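Long-range contacts in iron uptake protein A2 (Synechocystis sp., PDB 2VOZ), which binds ferric iron and probably serves as a periplasmic substrate-binding subunit of an ABC transporter that imports it: residues B[133-138]-B[244-249]; B[49-54]-B[283-288]. One frame throughout, in Å; residues are numbered along the deposited sequence. Where two conformers were deposited one is given.

Contact 1 (B[133-138]-B[244-249]). With SO4 (sulfate ion), chain E.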
loop_
_atom_site.group_PDB
_atom_site.type_symbol
_atom_site.label_atom_id
_atom_site.label_comp_id
_atom_site.label_asym_id
_atom_site.label_seq_id
_atom_site.Cartn_x
_atom_site.Cartn_y
_atom_site.Cartn_z
ATOM N N LEU B 133 10.372 23.957 -19.120
ATOM C CA LEU B 133 9.173 24.557 -19.668
ATOM C C LEU B 133 8.337 23.493 -20.328
ATOM O O LEU B 133 8.877 22.497 -20.875
ATOM C CB LEU B 133 9.533 25.599 -20.712
ATOM C CG LEU B 133 10.523 26.682 -20.284
ATOM C CD1 LEU B 133 10.618 27.816 -21.329
ATOM C CD2 LEU B 133 10.133 27.257 -18.938
ATOM N N TYR B 134 7.028 23.691 -20.244
ATOM C CA TYR B 134 6.059 22.862 -20.944
ATOM C C TYR B 134 5.287 23.773 -21.871
ATOM O O TYR B 134 5.010 24.929 -21.539
ATOM C CB TYR B 134 5.120 22.176 -19.953
ATOM C CG TYR B 134 5.891 21.160 -19.155
ATOM C CD1 TYR B 134 6.344 21.451 -17.876
ATOM C CD2 TYR B 134 6.252 19.948 -19.724
ATOM C CE1 TYR B 134 7.075 20.518 -17.131
ATOM C CE2 TYR B 134 6.984 19.012 -19.004
ATOM C CZ TYR B 134 7.394 19.309 -17.710
ATOM O OH TYR B 134 8.109 18.361 -17.018
ATOM N N TYR B 135 4.931 23.271 -23.039
ATOM C CA TYR B 135 4.231 24.153 -23.986
ATOM C C TYR B 135 3.182 23.416 -24.771
ATOM O O TYR B 135 3.305 22.212 -25.029
ATOM C CB TYR B 135 5.220 24.856 -24.934
ATOM C CG TYR B 135 5.931 23.919 -25.908
ATOM C CD1 TYR B 135 7.170 23.333 -25.569
ATOM C CD2 TYR B 135 5.338 23.601 -27.164
ATOM C CE1 TYR B 135 7.847 22.475 -26.451
ATOM C CE2 TYR B 135 6.021 22.767 -28.058
ATOM C CZ TYR B 135 7.247 22.199 -27.690
ATOM O OH TYR B 135 7.873 21.322 -28.568
ATOM N N SER B 136 2.154 24.165 -25.161
ATOM C CA SER B 136 1.076 23.655 -25.985
ATOM C C SER B 136 1.621 23.328 -27.377
ATOM O O SER B 136 2.093 24.209 -28.079
ATOM C CB SER B 136 0.007 24.757 -26.148
ATOM O OG SER B 136 -0.999 24.353 -27.063
ATOM N N ARG B 137 1.489 22.085 -27.788
ATOM C CA ARG B 137 1.980 21.666 -29.106
ATOM C C ARG B 137 1.218 22.411 -30.211
ATOM O O ARG B 137 1.820 22.817 -31.199
ATOM C CB ARG B 137 1.827 20.173 -29.249
ATOM C CG ARG B 137 2.825 19.451 -28.400
ATOM C CD ARG B 137 2.753 17.917 -28.521
ATOM N NE ARG B 137 2.914 17.455 -29.897
ATOM C CZ ARG B 137 4.068 17.395 -30.565
ATOM N NH1 ARG B 137 5.212 17.804 -30.005
ATOM N NH2 ARG B 137 4.076 16.936 -31.821
ATOM N N ASP B 138 -0.080 22.642 -29.997
ATOM C CA ASP B 138 -0.906 23.282 -31.007
ATOM C C ASP B 138 -0.706 24.796 -31.044
ATOM O O ASP B 138 -0.790 25.412 -32.124
ATOM C CB ASP B 138 -2.377 22.950 -30.766
ATOM C CG ASP B 138 -2.719 21.506 -31.101
ATOM O OD1 ASP B 138 -3.858 21.099 -30.810
ATOM O OD2 ASP B 138 -1.867 20.766 -31.646
ATOM N N LYS B 244 -0.718 16.577 -25.990
ATOM C CA LYS B 244 -1.066 17.983 -26.206
ATOM C C LYS B 244 0.011 18.955 -25.765
ATOM O O LYS B 244 0.026 20.115 -26.179
ATOM C CB LYS B 244 -2.380 18.318 -25.515
ATOM C CG LYS B 244 -3.573 17.731 -26.268
ATOM C CD LYS B 244 -4.887 18.147 -25.635
ATOM C CE LYS B 244 -6.053 17.633 -26.481
ATOM N NZ LYS B 244 -6.110 18.431 -27.741
ATOM N N VAL B 245 0.908 18.467 -24.925
ATOM C CA VAL B 245 1.911 19.327 -24.264
ATOM C C VAL B 245 3.269 18.689 -24.444
ATOM O O VAL B 245 3.374 17.462 -24.342
ATOM C CB VAL B 245 1.577 19.442 -22.742
ATOM C CG1 VAL B 245 2.640 20.294 -22.036
ATOM C CG2 VAL B 245 0.157 20.012 -22.525
ATOM N N SER B 246 4.314 19.482 -24.749
ATOM C CA SER B 246 5.678 18.939 -24.849
ATOM C C SER B 246 6.594 19.572 -23.812
ATOM O O SER B 246 6.318 20.652 -23.305
ATOM C CB SER B 246 6.276 19.129 -26.244
ATOM O OG SER B 246 5.640 18.245 -27.191
ATOM N N LEU B 247 7.692 18.879 -23.528
ATOM C CA LEU B 247 8.694 19.342 -22.563
ATOM C C LEU B 247 9.790 20.069 -23.360
ATOM O O LEU B 247 10.267 19.566 -24.372
ATOM C CB LEU B 247 9.280 18.124 -21.829
ATOM C CG LEU B 247 10.354 18.350 -20.755
ATOM C CD1 LEU B 247 10.313 17.155 -19.819
ATOM C CD2 LEU B 247 11.749 18.465 -21.346
ATOM N N PHE B 248 10.199 21.241 -22.887
ATOM C CA PHE B 248 11.283 21.998 -23.499
ATOM C C PHE B 248 12.320 22.326 -22.427
ATOM O O PHE B 248 11.953 22.929 -21.402
ATOM C CB PHE B 248 10.713 23.309 -24.082
ATOM C CG PHE B 248 11.760 24.222 -24.664
ATOM C CD1 PHE B 248 12.211 24.028 -25.997
ATOM C CD2 PHE B 248 12.288 25.269 -23.911
ATOM C CE1 PHE B 248 13.194 24.885 -26.544
ATOM C CE2 PHE B 248 13.286 26.125 -24.441
ATOM C CZ PHE B 248 13.728 25.933 -25.759
ATOM N N PHE B 249 13.582 21.958 -22.668
ATOM C CA PHE B 249 14.671 22.349 -21.788
ATOM C C PHE B 249 15.114 23.775 -22.100
ATOM O O PHE B 249 15.644 24.028 -23.190
ATOM C CB PHE B 249 15.892 21.424 -21.902
ATOM C CG PHE B 249 15.691 20.047 -21.325
ATOM C CD1 PHE B 249 15.747 19.823 -19.947
ATOM C CD2 PHE B 249 15.483 18.954 -22.172
ATOM C CE1 PHE B 249 15.569 18.539 -19.416
ATOM C CE2 PHE B 249 15.309 17.677 -21.644
ATOM C CZ PHE B 249 15.335 17.471 -20.262
HETATM S S SO4 E . 8.264 15.580 -25.942
HETATM O O1 SO4 E . 8.041 16.377 -24.733
HETATM O O2 SO4 E . 7.185 15.776 -26.947
HETATM O O3 SO4 E . 9.552 15.943 -26.565
HETATM O O4 SO4 E . 8.313 14.151 -25.591
HETATM O O HOH W 1 -2.238 22.298 -25.806
HETATM O O HOH W 2 -1.600 20.855 -28.305
HETATM O O HOH W 3 -4.420 21.092 -28.264
#

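Contact 2 (B[49-54]-B[283-288])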
loop_
_atom_site.group_PDB
_atom_site.type_symbol
_atom_site.label_atom_id
_atom_site.label_comp_id
_atom_site.label_asym_id
_atom_site.label_seq_id
_atom_site.Cartn_x
_atom_site.Cartn_y
_atom_site.Cartn_z
ATOM N N ALA B 49 14.412 -1.804 -0.568
ATOM C CA ALA B 49 15.456 -2.766 -0.874
ATOM C C ALA B 49 16.816 -2.044 -0.978
ATOM O O ALA B 49 17.858 -2.616 -0.668
ATOM C CB ALA B 49 15.148 -3.535 -2.162
ATOM N N LEU B 50 16.790 -0.770 -1.400
ATOM C CA LEU B 50 18.031 -0.009 -1.479
ATOM C C LEU B 50 18.598 0.168 -0.074
ATOM O O LEU B 50 19.779 0.006 0.121
ATOM C CB LEU B 50 17.801 1.344 -2.155
ATOM C CG LEU B 50 17.160 1.296 -3.534
ATOM C CD1 LEU B 50 16.988 2.743 -4.063
ATOM C CD2 LEU B 50 17.999 0.440 -4.534
ATOM N N TYR B 51 17.727 0.442 0.903
ATOM C CA TYR B 51 18.183 0.641 2.264
ATOM C C TYR B 51 18.590 -0.651 2.930
ATOM O O TYR B 51 19.580 -0.687 3.630
ATOM C CB TYR B 51 17.114 1.324 3.101
ATOM C CG TYR B 51 16.779 2.704 2.629
ATOM C CD1 TYR B 51 17.697 3.458 1.890
ATOM C CD2 TYR B 51 15.556 3.272 2.950
ATOM C CE1 TYR B 51 17.381 4.753 1.450
ATOM C CE2 TYR B 51 15.230 4.566 2.536
ATOM C CZ TYR B 51 16.137 5.293 1.790
ATOM O OH TYR B 51 15.788 6.573 1.374
ATOM N N ASP B 52 17.833 -1.728 2.712
ATOM C CA ASP B 52 18.183 -3.022 3.289
ATOM C C ASP B 52 19.553 -3.513 2.874
ATOM O O ASP B 52 20.255 -4.172 3.663
ATOM C CB ASP B 52 17.152 -4.077 2.903
ATOM C CG ASP B 52 16.019 -4.147 3.895
ATOM O OD1 ASP B 52 15.805 -3.142 4.628
ATOM O OD2 ASP B 52 15.332 -5.194 3.949
ATOM N N ALA B 53 19.936 -3.219 1.636
ATOM C CA ALA B 53 21.264 -3.619 1.177
ATOM C C ALA B 53 22.350 -2.969 2.034
ATOM O O ALA B 53 23.435 -3.512 2.180
ATOM C CB ALA B 53 21.490 -3.300 -0.303
ATOM N N PHE B 54 22.064 -1.783 2.571
ATOM C CA PHE B 54 23.035 -1.119 3.437
ATOM C C PHE B 54 23.093 -1.730 4.851
ATOM O O PHE B 54 24.178 -2.008 5.395
ATOM C CB PHE B 54 22.680 0.351 3.546
ATOM C CG PHE B 54 23.596 1.092 4.454
ATOM C CD1 PHE B 54 24.891 1.391 4.039
ATOM C CD2 PHE B 54 23.178 1.431 5.747
ATOM C CE1 PHE B 54 25.775 2.066 4.892
ATOM C CE2 PHE B 54 24.048 2.109 6.622
ATOM C CZ PHE B 54 25.357 2.411 6.180
ATOM N N GLU B 283 27.917 7.619 1.484
ATOM C CA GLU B 283 28.786 7.000 0.453
ATOM C C GLU B 283 28.053 5.948 -0.361
ATOM O O GLU B 283 28.213 5.859 -1.605
ATOM C CB GLU B 283 30.075 6.416 1.073
ATOM C CG GLU B 283 30.934 7.557 1.635
ATOM C CD GLU B 283 32.149 7.121 2.460
ATOM O OE1 GLU B 283 32.277 5.918 2.819
ATOM O OE2 GLU B 283 32.969 8.027 2.755
ATOM N N TYR B 284 27.270 5.131 0.335
ATOM C CA TYR B 284 26.473 4.122 -0.324
ATOM C C TYR B 284 25.457 4.744 -1.293
ATOM O O TYR B 284 25.332 4.286 -2.420
ATOM C CB TYR B 284 25.781 3.239 0.717
ATOM C CG TYR B 284 24.716 2.346 0.123
ATOM C CD1 TYR B 284 25.061 1.223 -0.651
ATOM C CD2 TYR B 284 23.354 2.621 0.369
ATOM C CE1 TYR B 284 24.077 0.413 -1.198
ATOM C CE2 TYR B 284 22.350 1.798 -0.179
ATOM C CZ TYR B 284 22.732 0.693 -0.935
ATOM O OH TYR B 284 21.706 -0.103 -1.457
ATOM N N LEU B 285 24.737 5.783 -0.863
ATOM C CA LEU B 285 23.773 6.426 -1.737
ATOM C C LEU B 285 24.430 7.002 -2.994
ATOM O O LEU B 285 23.747 7.215 -3.998
ATOM C CB LEU B 285 23.098 7.566 -0.977
ATOM C CG LEU B 285 21.953 7.269 -0.021
ATOM C CD1 LEU B 285 21.282 8.596 0.289
ATOM C CD2 LEU B 285 20.933 6.307 -0.625
ATOM N N ALA B 286 25.734 7.301 -2.912
ATOM C CA ALA B 286 26.492 7.804 -4.077
ATOM C C ALA B 286 27.072 6.675 -4.950
ATOM O O ALA B 286 27.712 6.931 -5.979
ATOM C CB ALA B 286 27.622 8.711 -3.623
ATOM N N SER B 287 26.871 5.431 -4.557
ATOM C CA SER B 287 27.388 4.312 -5.353
ATOM C C SER B 287 26.555 4.081 -6.630
ATOM O O SER B 287 25.368 4.482 -6.691
ATOM C CB SER B 287 27.457 3.051 -4.483
ATOM O OG SER B 287 26.173 2.528 -4.270
ATOM N N ASP B 288 27.140 3.440 -7.653
ATOM C CA ASP B 288 26.409 3.290 -8.927
ATOM C C ASP B 288 25.130 2.497 -8.800
ATOM O O ASP B 288 24.137 2.841 -9.446
ATOM C CB ASP B 288 27.299 2.594 -9.976
ATOM C CG ASP B 288 28.470 3.439 -10.415
ATOM O OD1 ASP B 288 28.564 4.635 -10.070
ATOM O OD2 ASP B 288 29.310 2.873 -11.166
#

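Contact 1 (B[133-138]-B[244-249])
L133 and F248, and again Y135 and S246, are hydrogen-bonded pairs of two antiparallel strands; in the first, F248 N reaches L133 O at 2.7 Å. R137 N continues the ladder beyond the strand, donating a hydrogen bond to K244 O.

The arginine also bonds through its side chain: bent at chi3 (57°), it brings NH1 2.9 Å from S246 OG, which lies at the guanidinium edge. S246 OG in turn donates a hydrogen bond to O2 of a sulfate, probably from the crystallisation liquor, whose O1 accepts one from L247 N.

On the side of the sheet that carries Y135, CB of S246 packs over the phenol ring, a CH-pi contact 4.0 Å from the centroid, while F248 CB meets the ring edge at CE1. Cut back to alanine, Y135 would probably leave S246 CB without its aromatic partner and open a gap beside F248 CB. On the opposite side of the sheet, Y134 rests its CB on V245 CG1 (3.7 Å) and CE2 on L247 CB, and its OH bonds N223 O. Branched V245 suits an extended strand.

The arrangement is an antiparallel strand pair in the central sheet of a periplasmic binding protein, with Y134 about 5 Å from the iron ligand Y226, side chain to side chain.

Contact 2 (B[49-54]-B[283-288])
The hydroxyl of Y284 carries the polar part of this contact: Y284 OH donates to L50 O across a very short 2.5 Å. The carbonyl oxygen lies at the edge of the phenol ring, near its plane. Tyrosine suits the place because its ring spans the gap between the two backbones and still ends in a donor; the same hydroxyl is also hydrogen-bonded to Y293 of a second subunit, another copy of the protein.

Aromatic and aliphatic contacts flank the Y284 ring. With CG anti to the backbone N (chi1 168°), the Y284 side chain extends toward the helix of 49-54. CB of F54 sits over one face of the Y284 ring, 4.2 Å from its centroid in a CH-pi contact. The two side chains run past each other in opposite directions, so F54 CD1 in turn approaches Y284 CB at 3.9 Å. Their rings meet obliquely, with planes at 37°. A53 offers just a methyl group, and the small residue lets the hydroxyl come close, A53 CB lying 3.4 Å from Y284 OH. More loosely, L285 CD2 approaches the edge of the Y51 ring at CE1.

Within 283-288 the chain turns. Y284 O accepts hydrogen bonds from both S287 N and S287 OG, the latter at 2.7 Å in the carbonyl plane. S287 stands at the N-cap position, right before helix 288-297, where serine is common.

The contact thus joins helix 48-54 to the C-terminal end of helix 275-285. Helix 288-297 closes in on both, with F294 against L50 and Y51 and A290 against Y284; F281 meets the F54 ring edge-to-face, and L285 reaches F126 of strand 124-136.

In the fold
From the N terminus the chain first forms strand 35-40 and helix 48-54, whose residues 49-54 later meet 283-288; contact 2 therefore closes a loop of 228 intervening residues. Within it, strand 124-136 crosses the molecule, its last residues and the loop that follows supplying 133-138, and after 105 further residues, many of them helical, strand 245-248 returns to close contact 1. The smaller loop is nested in the larger. Contact 1 joins two strands of the mixed sheet, whereas contact 2 brings two helices together. Their centres are about 35 Å apart and they do not touch. Long strand 124-136 nevertheless links the two regions, providing one side of contact 1 and, through F126, a neighbour of contact 2.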